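Local coordinates for protein lipocalin allergen (Canis lupus familiaris, PDB 4ODD) that probably binds small molecules, as a secreted member of the lipocalin family, and is known as an allergen of dog dander, at residues S12-L18 / L115-G120; R35-R39 / L148-C154. All blocks are in the same frame, centred on the assembly; numbering follows the deposited sequence.

Contact 1 of 2, residues S12-L18 / L115-G120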
ATOM      1  N   SER A  12     -11.815  -6.251   2.266  1.00 53.68           N
ATOM      2  CA  SER A  12     -11.913  -6.881   0.968  1.00 55.82           C
ATOM      3  C   SER A  12     -12.682  -6.001   0.011  1.00 51.63           C
ATOM      4  O   SER A  12     -13.670  -5.372   0.391  1.00 48.80           O
ATOM      5  CB  SER A  12     -12.570  -8.240   1.085  1.00 49.72           C
ATOM      6  OG  SER A  12     -11.600  -9.188   1.495  1.00 51.97           O
ATOM      7  N   GLY A  13     -12.204  -5.939  -1.227  1.00 48.70           N
ATOM      8  CA  GLY A  13     -12.856  -5.134  -2.247  1.00 48.78           C
ATOM      9  C   GLY A  13     -11.938  -4.166  -2.963  1.00 43.17           C
ATOM     10  O   GLY A  13     -10.711  -4.226  -2.843  1.00 42.66           O
ATOM     11  N   PRO A  14     -12.533  -3.248  -3.714  1.00 41.88           N
ATOM     12  CA  PRO A  14     -11.740  -2.376  -4.581  1.00 31.08           C
ATOM     13  C   PRO A  14     -11.017  -1.307  -3.764  1.00 30.41           C
ATOM     14  O   PRO A  14     -11.499  -0.892  -2.692  1.00 27.47           O
ATOM     15  CB  PRO A  14     -12.800  -1.740  -5.486  1.00 30.00           C
ATOM     16  CG  PRO A  14     -14.041  -1.687  -4.627  1.00 42.03           C
ATOM     17  CD  PRO A  14     -13.980  -2.947  -3.771  1.00 34.93           C
ATOM     18  N   TRP A  15      -9.853  -0.879  -4.258  1.00 41.31           N
ATOM     19  CA  TRP A  15      -9.121   0.214  -3.652  1.00 35.51           C
ATOM     20  C   TRP A  15      -8.354   0.952  -4.721  1.00 31.30           C
ATOM     21  O   TRP A  15      -7.957   0.358  -5.732  1.00 31.81           O
ATOM     22  CB  TRP A  15      -8.148  -0.322  -2.614  1.00 33.31           C
ATOM     23  CG  TRP A  15      -8.819  -0.822  -1.399  1.00 35.04           C
ATOM     24  CD1 TRP A  15      -8.984  -2.125  -1.034  1.00 36.60           C
ATOM     25  CD2 TRP A  15      -9.432  -0.035  -0.375  1.00 41.71           C
ATOM     26  NE1 TRP A  15      -9.657  -2.201   0.157  1.00 34.66           N
ATOM     27  CE2 TRP A  15      -9.944  -0.932   0.586  1.00 40.91           C
ATOM     28  CE3 TRP A  15      -9.601   1.342  -0.177  1.00 40.98           C
ATOM     29  CZ2 TRP A  15     -10.614  -0.499   1.733  1.00 34.84           C
ATOM     30  CZ3 TRP A  15     -10.271   1.772   0.958  1.00 48.20           C
ATOM     31  CH2 TRP A  15     -10.771   0.852   1.900  1.00 42.31           C
ATOM     32  N   LYS A  16      -8.150   2.242  -4.497  1.00 39.10           N
ATOM     33  CA  LYS A  16      -7.392   3.078  -5.400  1.00 44.53           C
ATOM     34  C   LYS A  16      -6.290   3.734  -4.566  1.00 47.70           C
ATOM     35  O   LYS A  16      -6.528   4.121  -3.409  1.00 46.39           O
ATOM     36  CB  LYS A  16      -8.308   4.130  -6.033  1.00 46.86           C
ATOM     37  CG  LYS A  16      -7.558   5.271  -6.711  1.00 56.62           C
ATOM     38  CD  LYS A  16      -8.506   6.329  -7.295  1.00 76.77           C
ATOM     39  CE  LYS A  16      -7.733   7.419  -8.065  1.00 73.20           C
ATOM     40  NZ  LYS A  16      -6.844   6.838  -9.128  1.00 74.25           N
ATOM     41  N   THR A  17      -5.086   3.849  -5.129  1.00 33.48           N
ATOM     42  CA  THR A  17      -4.015   4.497  -4.382  1.00 33.20           C
ATOM     43  C   THR A  17      -4.161   6.012  -4.462  1.00 37.90           C
ATOM     44  O   THR A  17      -4.284   6.564  -5.547  1.00 44.21           O
ATOM     45  CB  THR A  17      -2.615   4.127  -4.896  1.00 33.52           C
ATOM     46  OG1 THR A  17      -2.504   2.707  -5.036  1.00 38.58           O
ATOM     47  CG2 THR A  17      -1.561   4.639  -3.922  1.00 25.33           C
ATOM     48  N   LEU A  18      -4.138   6.675  -3.313  1.00 38.72           N
ATOM     49  CA  LEU A  18      -4.150   8.135  -3.266  1.00 30.30           C
ATOM     50  C   LEU A  18      -2.753   8.695  -2.989  1.00 40.44           C
ATOM     51  O   LEU A  18      -2.205   9.474  -3.786  1.00 43.46           O
ATOM     52  CB  LEU A  18      -5.135   8.620  -2.209  1.00 33.89           C
ATOM     53  CG  LEU A  18      -6.601   8.668  -2.649  1.00 42.10           C
ATOM     54  CD1 LEU A  18      -6.891   7.645  -3.731  1.00 43.81           C
ATOM     55  CD2 LEU A  18      -7.541   8.504  -1.475  1.00 32.77           C
ATOM     56  N   LEU A 115       0.930   4.045   2.760  1.00 40.94           N
ATOM     57  CA  LEU A 115      -0.078   4.222   1.727  1.00 39.84           C
ATOM     58  C   LEU A 115      -1.431   4.666   2.238  1.00 39.89           C
ATOM     59  O   LEU A 115      -1.959   4.118   3.223  1.00 37.77           O
ATOM     60  CB  LEU A 115      -0.301   2.944   0.943  1.00 36.90           C
ATOM     61  CG  LEU A 115       0.874   2.289   0.260  1.00 44.86           C
ATOM     62  CD1 LEU A 115       1.110   0.962   0.920  1.00 49.79           C
ATOM     63  CD2 LEU A 115       0.526   2.111  -1.202  1.00 43.03           C
ATOM     64  N   LEU A 116      -1.994   5.651   1.536  1.00 36.59           N
ATOM     65  CA  LEU A 116      -3.376   6.041   1.726  1.00 36.75           C
ATOM     66  C   LEU A 116      -4.125   5.544   0.515  1.00 39.21           C
ATOM     67  O   LEU A 116      -3.799   5.889  -0.617  1.00 37.48           O
ATOM     68  CB  LEU A 116      -3.514   7.551   1.856  1.00 46.06           C
ATOM     69  CG  LEU A 116      -4.948   8.024   2.115  1.00 46.66           C
ATOM     70  CD1 LEU A 116      -5.619   7.157   3.164  1.00 43.17           C
ATOM     71  CD2 LEU A 116      -4.970   9.501   2.519  1.00 40.71           C
ATOM     72  N   MET A 117      -5.099   4.683   0.752  1.00 43.69           N
ATOM     73  CA  MET A 117      -5.855   4.109  -0.340  1.00 44.14           C
ATOM     74  C   MET A 117      -7.301   4.508  -0.158  1.00 45.56           C
ATOM     75  O   MET A 117      -7.809   4.550   0.968  1.00 42.26           O
ATOM     76  CB  MET A 117      -5.730   2.589  -0.354  1.00 44.10           C
ATOM     77  CG  MET A 117      -4.365   2.082  -0.781  1.00 44.49           C
ATOM     78  SD  MET A 117      -4.066   0.477  -0.016  1.00 44.72           S
ATOM     79  CE  MET A 117      -4.040   0.971   1.708  1.00 43.00           C
ATOM     80  N   GLY A 118      -7.965   4.807  -1.270  1.00 41.89           N
ATOM     81  CA  GLY A 118      -9.340   5.266  -1.204  1.00 46.87           C
ATOM     82  C   GLY A 118     -10.310   4.296  -1.829  1.00 50.26           C
ATOM     83  O   GLY A 118      -9.951   3.520  -2.706  1.00 44.47           O
ATOM     84  N   ARG A 119     -11.542   4.342  -1.339  1.00 85.27           N
ATOM     85  CA  ARG A 119     -12.670   3.657  -1.942  1.00 82.30           C
ATOM     86  C   ARG A 119     -13.452   4.713  -2.713  1.00 99.04           C
ATOM     87  O   ARG A 119     -14.345   5.339  -2.160  1.00108.81           O
ATOM     88  CB  ARG A 119     -13.558   3.090  -0.833  1.00 77.33           C
ATOM     89  CG  ARG A 119     -14.399   1.886  -1.227  1.00 67.79           C
ATOM     90  CD  ARG A 119     -13.596   0.599  -1.144  1.00 61.59           C
ATOM     91  NE  ARG A 119     -13.876  -0.159   0.072  1.00 59.27           N
ATOM     92  CZ  ARG A 119     -13.565  -1.445   0.243  1.00 64.00           C
ATOM     93  NH1 ARG A 119     -12.960  -2.120  -0.732  1.00 58.43           N
ATOM     94  NH2 ARG A 119     -13.863  -2.063   1.387  1.00 62.60           N
ATOM     95  N   GLY A 120     -13.123   4.939  -3.980  1.00108.14           N
ATOM     96  CA  GLY A 120     -13.869   5.897  -4.790  1.00127.73           C
ATOM     97  C   GLY A 120     -13.337   7.327  -4.834  1.00133.03           C
ATOM     98  O   GLY A 120     -12.225   7.570  -5.304  1.00118.97           O
TER

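Contact 2 of 2, residues R35-R39 / L148-C154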
ATOM      1  N   ARG A  35       5.713   2.335  -6.462  1.00 36.39           N
ATOM      2  CA  ARG A  35       4.766   3.235  -7.102  1.00 40.29           C
ATOM      3  C   ARG A  35       3.550   2.387  -7.515  1.00 39.79           C
ATOM      4  O   ARG A  35       3.374   2.028  -8.681  1.00 44.99           O
ATOM      5  CB  ARG A  35       5.411   3.943  -8.302  1.00 43.14           C
ATOM      6  CG  ARG A  35       4.677   5.196  -8.769  1.00 43.60           C
ATOM      7  CD  ARG A  35       5.460   5.928  -9.839  1.00 54.37           C
ATOM      8  NE  ARG A  35       4.720   7.051 -10.411  1.00 56.00           N
ATOM      9  CZ  ARG A  35       4.812   8.310  -9.984  1.00 50.28           C
ATOM     10  NH1 ARG A  35       5.609   8.618  -8.969  1.00 41.41           N
ATOM     11  NH2 ARG A  35       4.096   9.265 -10.571  1.00 55.45           N
ATOM     12  N   ILE A  36       2.729   2.062  -6.522  1.00 46.30           N
ATOM     13  CA  ILE A  36       1.697   1.042  -6.637  1.00 49.99           C
ATOM     14  C   ILE A  36       0.315   1.621  -6.892  1.00 50.14           C
ATOM     15  O   ILE A  36      -0.175   2.483  -6.148  1.00 47.34           O
ATOM     16  CB  ILE A  36       1.596   0.221  -5.338  1.00 49.72           C
ATOM     17  CG1 ILE A  36       2.899  -0.508  -5.065  1.00 51.90           C
ATOM     18  CG2 ILE A  36       0.452  -0.777  -5.431  1.00 51.36           C
ATOM     19  CD1 ILE A  36       3.331  -1.344  -6.209  1.00 47.08           C
ATOM     20  N   TYR A  37      -0.336   1.132  -7.932  1.00 41.19           N
ATOM     21  CA  TYR A  37      -1.709   1.541  -8.171  1.00 41.07           C
ATOM     22  C   TYR A  37      -2.611   0.394  -7.808  1.00 37.33           C
ATOM     23  O   TYR A  37      -2.695  -0.610  -8.519  1.00 39.60           O
ATOM     24  CB  TYR A  37      -1.910   1.976  -9.618  1.00 35.83           C
ATOM     25  CG  TYR A  37      -1.117   3.220  -9.943  1.00 47.31           C
ATOM     26  CD1 TYR A  37      -1.606   4.487  -9.609  1.00 44.25           C
ATOM     27  CD2 TYR A  37       0.126   3.139 -10.571  1.00 42.39           C
ATOM     28  CE1 TYR A  37      -0.887   5.643  -9.908  1.00 44.08           C
ATOM     29  CE2 TYR A  37       0.842   4.282 -10.872  1.00 41.90           C
ATOM     30  CZ  TYR A  37       0.337   5.527 -10.535  1.00 48.93           C
ATOM     31  OH  TYR A  37       1.073   6.646 -10.838  1.00 49.08           O
ATOM     32  N   LEU A  38      -3.262   0.532  -6.667  1.00 30.79           N
ATOM     33  CA  LEU A  38      -4.163  -0.505  -6.211  1.00 34.97           C
ATOM     34  C   LEU A  38      -5.367  -0.670  -7.091  1.00 39.26           C
ATOM     35  O   LEU A  38      -5.875   0.296  -7.676  1.00 37.29           O
ATOM     36  CB  LEU A  38      -4.576  -0.268  -4.769  1.00 29.43           C
ATOM     37  CG  LEU A  38      -3.698  -1.296  -4.051  1.00 45.92           C
ATOM     38  CD1 LEU A  38      -2.906  -0.666  -2.911  1.00 38.99           C
ATOM     39  CD2 LEU A  38      -4.503  -2.527  -3.611  1.00 36.01           C
ATOM     40  N   ARG A  39      -5.800  -1.917  -7.201  1.00 40.12           N
ATOM     41  CA  ARG A  39      -7.076  -2.211  -7.832  1.00 44.72           C
ATOM     42  C   ARG A  39      -7.997  -2.815  -6.793  1.00 46.71           C
ATOM     43  O   ARG A  39      -9.153  -2.407  -6.670  1.00 45.21           O
ATOM     44  CB  ARG A  39      -6.907  -3.141  -9.029  1.00 42.02           C
ATOM     45  CG  ARG A  39      -6.269  -2.442 -10.244  1.00 46.82           C
ATOM     46  CD  ARG A  39      -7.149  -1.299 -10.745  1.00 42.92           C
ATOM     47  NE  ARG A  39      -6.575  -0.608 -11.887  1.00 49.70           N
ATOM     48  CZ  ARG A  39      -5.936   0.552 -11.812  1.00 47.41           C
ATOM     49  NH1 ARG A  39      -5.780   1.154 -10.644  1.00 47.52           N
ATOM     50  NH2 ARG A  39      -5.444   1.111 -12.907  1.00 47.69           N
ATOM     51  N   LEU A 148      -0.703  10.030  -5.986  1.00 49.30           N
ATOM     52  CA  LEU A 148      -0.812   9.169  -7.168  1.00 47.65           C
ATOM     53  C   LEU A 148      -2.225   9.137  -7.679  1.00 48.11           C
ATOM     54  O   LEU A 148      -2.492   8.544  -8.725  1.00 51.45           O
ATOM     55  CB  LEU A 148      -0.357   7.746  -6.866  1.00 48.81           C
ATOM     56  CG  LEU A 148       1.127   7.567  -6.557  1.00 51.14           C
ATOM     57  CD1 LEU A 148       1.434   6.085  -6.231  1.00 48.40           C
ATOM     58  CD2 LEU A 148       1.962   8.076  -7.726  1.00 46.78           C
ATOM     59  N   GLY A 149      -3.119   9.785  -6.930  1.00 37.75           N
ATOM     60  CA  GLY A 149      -4.525   9.878  -7.283  1.00 36.45           C
ATOM     61  C   GLY A 149      -4.842  10.302  -8.710  1.00 44.35           C
ATOM     62  O   GLY A 149      -5.872   9.895  -9.260  1.00 37.83           O
ATOM     63  N   ASP A 150      -3.975  11.107  -9.322  1.00 47.52           N
ATOM     64  CA  ASP A 150      -4.279  11.679 -10.637  1.00 57.10           C
ATOM     65  C   ASP A 150      -3.403  11.168 -11.784  1.00 57.55           C
ATOM     66  O   ASP A 150      -3.461  11.699 -12.898  1.00 53.70           O
ATOM     67  CB  ASP A 150      -4.184  13.204 -10.582  1.00 51.48           C
ATOM     68  CG  ASP A 150      -2.787  13.683 -10.221  1.00 61.22           C
ATOM     69  OD1 ASP A 150      -1.861  12.833 -10.167  1.00 55.10           O
ATOM     70  OD2 ASP A 150      -2.624  14.901  -9.983  1.00 48.17           O
ATOM     71  N   THR A 151      -2.590  10.154 -11.509  1.00 51.74           N
ATOM     72  CA  THR A 151      -1.716   9.579 -12.529  1.00 51.72           C
ATOM     73  C   THR A 151      -2.019   8.108 -12.790  1.00 54.32           C
ATOM     74  O   THR A 151      -1.202   7.389 -13.389  1.00 52.02           O
ATOM     75  CB  THR A 151      -0.230   9.736 -12.165  1.00 51.40           C
ATOM     76  OG1 THR A 151      -0.000   9.298 -10.817  1.00 54.05           O
ATOM     77  CG2 THR A 151       0.169  11.189 -12.275  1.00 54.71           C
ATOM     78  N   ASP A 152      -3.193   7.667 -12.340  1.00 52.11           N
ATOM     79  CA  ASP A 152      -3.576   6.278 -12.512  1.00 58.08           C
ATOM     80  C   ASP A 152      -4.159   6.066 -13.895  1.00 57.39           C
ATOM     81  O   ASP A 152      -5.372   6.046 -14.062  1.00 48.74           O
ATOM     82  CB  ASP A 152      -4.576   5.844 -11.445  1.00 50.08           C
ATOM     83  CG  ASP A 152      -4.689   4.335 -11.344  1.00 50.78           C
ATOM     84  OD1 ASP A 152      -4.084   3.647 -12.213  1.00 47.27           O
ATOM     85  OD2 ASP A 152      -5.384   3.850 -10.407  1.00 47.54           O
ATOM     86  N   ASN A 153      -3.283   5.897 -14.877  1.00 78.85           N
ATOM     87  CA  ASN A 153      -3.708   5.742 -16.253  1.00 81.03           C
ATOM     88  C   ASN A 153      -3.734   4.286 -16.687  1.00 79.17           C
ATOM     89  O   ASN A 153      -3.846   3.991 -17.877  1.00 83.92           O
ATOM     90  CB  ASN A 153      -2.794   6.552 -17.179  1.00 83.92           C
ATOM     91  CG  ASN A 153      -1.347   6.068 -17.150  1.00 98.41           C
ATOM     92  OD1 ASN A 153      -0.986   5.107 -17.828  1.00104.74           O
ATOM     93  ND2 ASN A 153      -0.517   6.737 -16.364  1.00101.75           N
ATOM     94  N   CYS A 154      -3.625   3.375 -15.727  1.00 74.61           N
ATOM     95  CA  CYS A 154      -3.615   1.950 -16.042  1.00 70.05           C
ATOM     96  C   CYS A 154      -5.031   1.377 -16.158  1.00 74.31           C
ATOM     97  O   CYS A 154      -5.984   1.973 -15.649  1.00 75.36           O
ATOM     98  CB  CYS A 154      -2.782   1.181 -15.013  1.00 71.54           C
ATOM     99  SG  CYS A 154      -1.014   1.531 -15.115  1.00 82.98           S
TER

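Contact 1 of 2, residues S12-L18 / L115-G120
Ser12 meets Arg119 through its backbone: Ser12 O takes a weak bond, 3.5 Å long, from Arg119 NH2 at the edge of the guanidinium. The firmer hold comes after Gly13, where Pro14 O accepts from Arg119 NH1 at 2.7 Å, with the donor tilted 24° from the carbonyl plane. Two carbonyls of the chain before the tryptophan thus meet the guanidinium edge and together help to set its rotation, and the Pro14 ring crosses the arginine side chain at about a right angle. Trp15 supplies the flat surface beneath. Bends at chi2 (83°) and chi3 fold the Arg119 chain over the indole, laying the guanidinium on one face with the planes 15° apart in an off-centre cation-pi stack. Nearer the root, Arg119 CD sits 4.0 Å above the centroid of the Trp15 six-membered ring, a CH-pi contact. This is the lipocalin signature, a Gly-X-Trp at the start of the first strand (Gly13-Pro14-Trp15) covered by an arginine just after the last strand of the barrel; the indole NE1 turns instead to Val11 O. Beyond the tryptophan the two strands pair antiparallel. Lys16 N reaches Gly118 O at 2.8 Å, and Gly118 N returns to Lys16 O at 2.7 Å. Thr17 and Met117 form the next, non-hydrogen-bonded pair, and Met117 CB also lies 4.1 Å from Trp15 CE3. Leu18 N then bonds to Leu116 O at 2.8 Å, while the Leu18 branch CD2 rests 3.7 Å from Gly118 CA, against backbone where no side chain intervenes.

Contact 2 of 2, residues R35-R39 / L148-C154
The C-terminal tail that many lipocalins tie to the barrel wall by a disulfide is held here by Arg35, Tyr37 and Arg39, which meet its Leu148, Thr151, Asp152 and Cys154. Tyr37 projects from strand 36-44 into the bends of the tail. Its hydroxyl OH shares a hydrogen bond of 2.9 Å with Thr151 OG1, which lies in the plane of the ring. Leu148 O lies at the ring edge, 3.5 Å from Tyr37 CE1, while Leu148 CB packs against the same CE1 at 3.7 Å from out of the ring plane. A type I turn from Leu148 to Thr151 brings both partners to the same tyrosine. Leu148 is shared: its CD2 branch lies over the centre of one face of the Arg35 guanidinium, 3.6 Å from CZ, as the extended arginine crosses it obliquely. Asp152, the centre of an inverse gamma turn, runs alongside the tyrosine, the two side chains pointing opposite ways, with CG 3.5 Å from Tyr37 CD1, and presents its carboxylate to Arg39. The salt bridge is end-on, with two hydrogen bonds from two nitrogens. Arg39 NH1 meets the syn lone pair of Asp152 OD2 at 2.7 Å, and NH2 reaches Asp152 OD1 at 3.0 Å with an N-H...O angle of 165°; the guanidinium and carboxylate planes are nevertheless turned 38° apart. A bend at chi2 (-62°) carries the arginine round, and NH1 also donates to Leu38 O, so one nitrogen joins the strand's own backbone to the tail. Arg39 NE is bound to Pro155 O, further along the tail. Lys16 NZ makes a weak, long ion pair with Asp152 OD2. Cys154 completes the attachment through its disulfide to Cys62, the covalent link between C-terminal tail and barrel strand familiar from the lipocalin fold.

The two contacts lie on adjoining strands of one antiparallel sheet, their centres about 10 Å apart. Along the chain their segments alternate, 12-18, 35-39, 115-120 and 148-154, so the chain intervals they span overlap. Strand 13-22 is the common element: it pairs with strand 110-118 in contact 1, while strand 36-44, which carries one half of contact 2, is its neighbour. The two contacts touch directly, since Thr17 OG1 probably bonds to Ile36 O, Leu18 O probably bonds to Leu148 N, and Met117 packs on Leu38. Contact 1 thus joins the first and last barrel strands, and contact 2 lays the C-terminal tail over the adjoining wall.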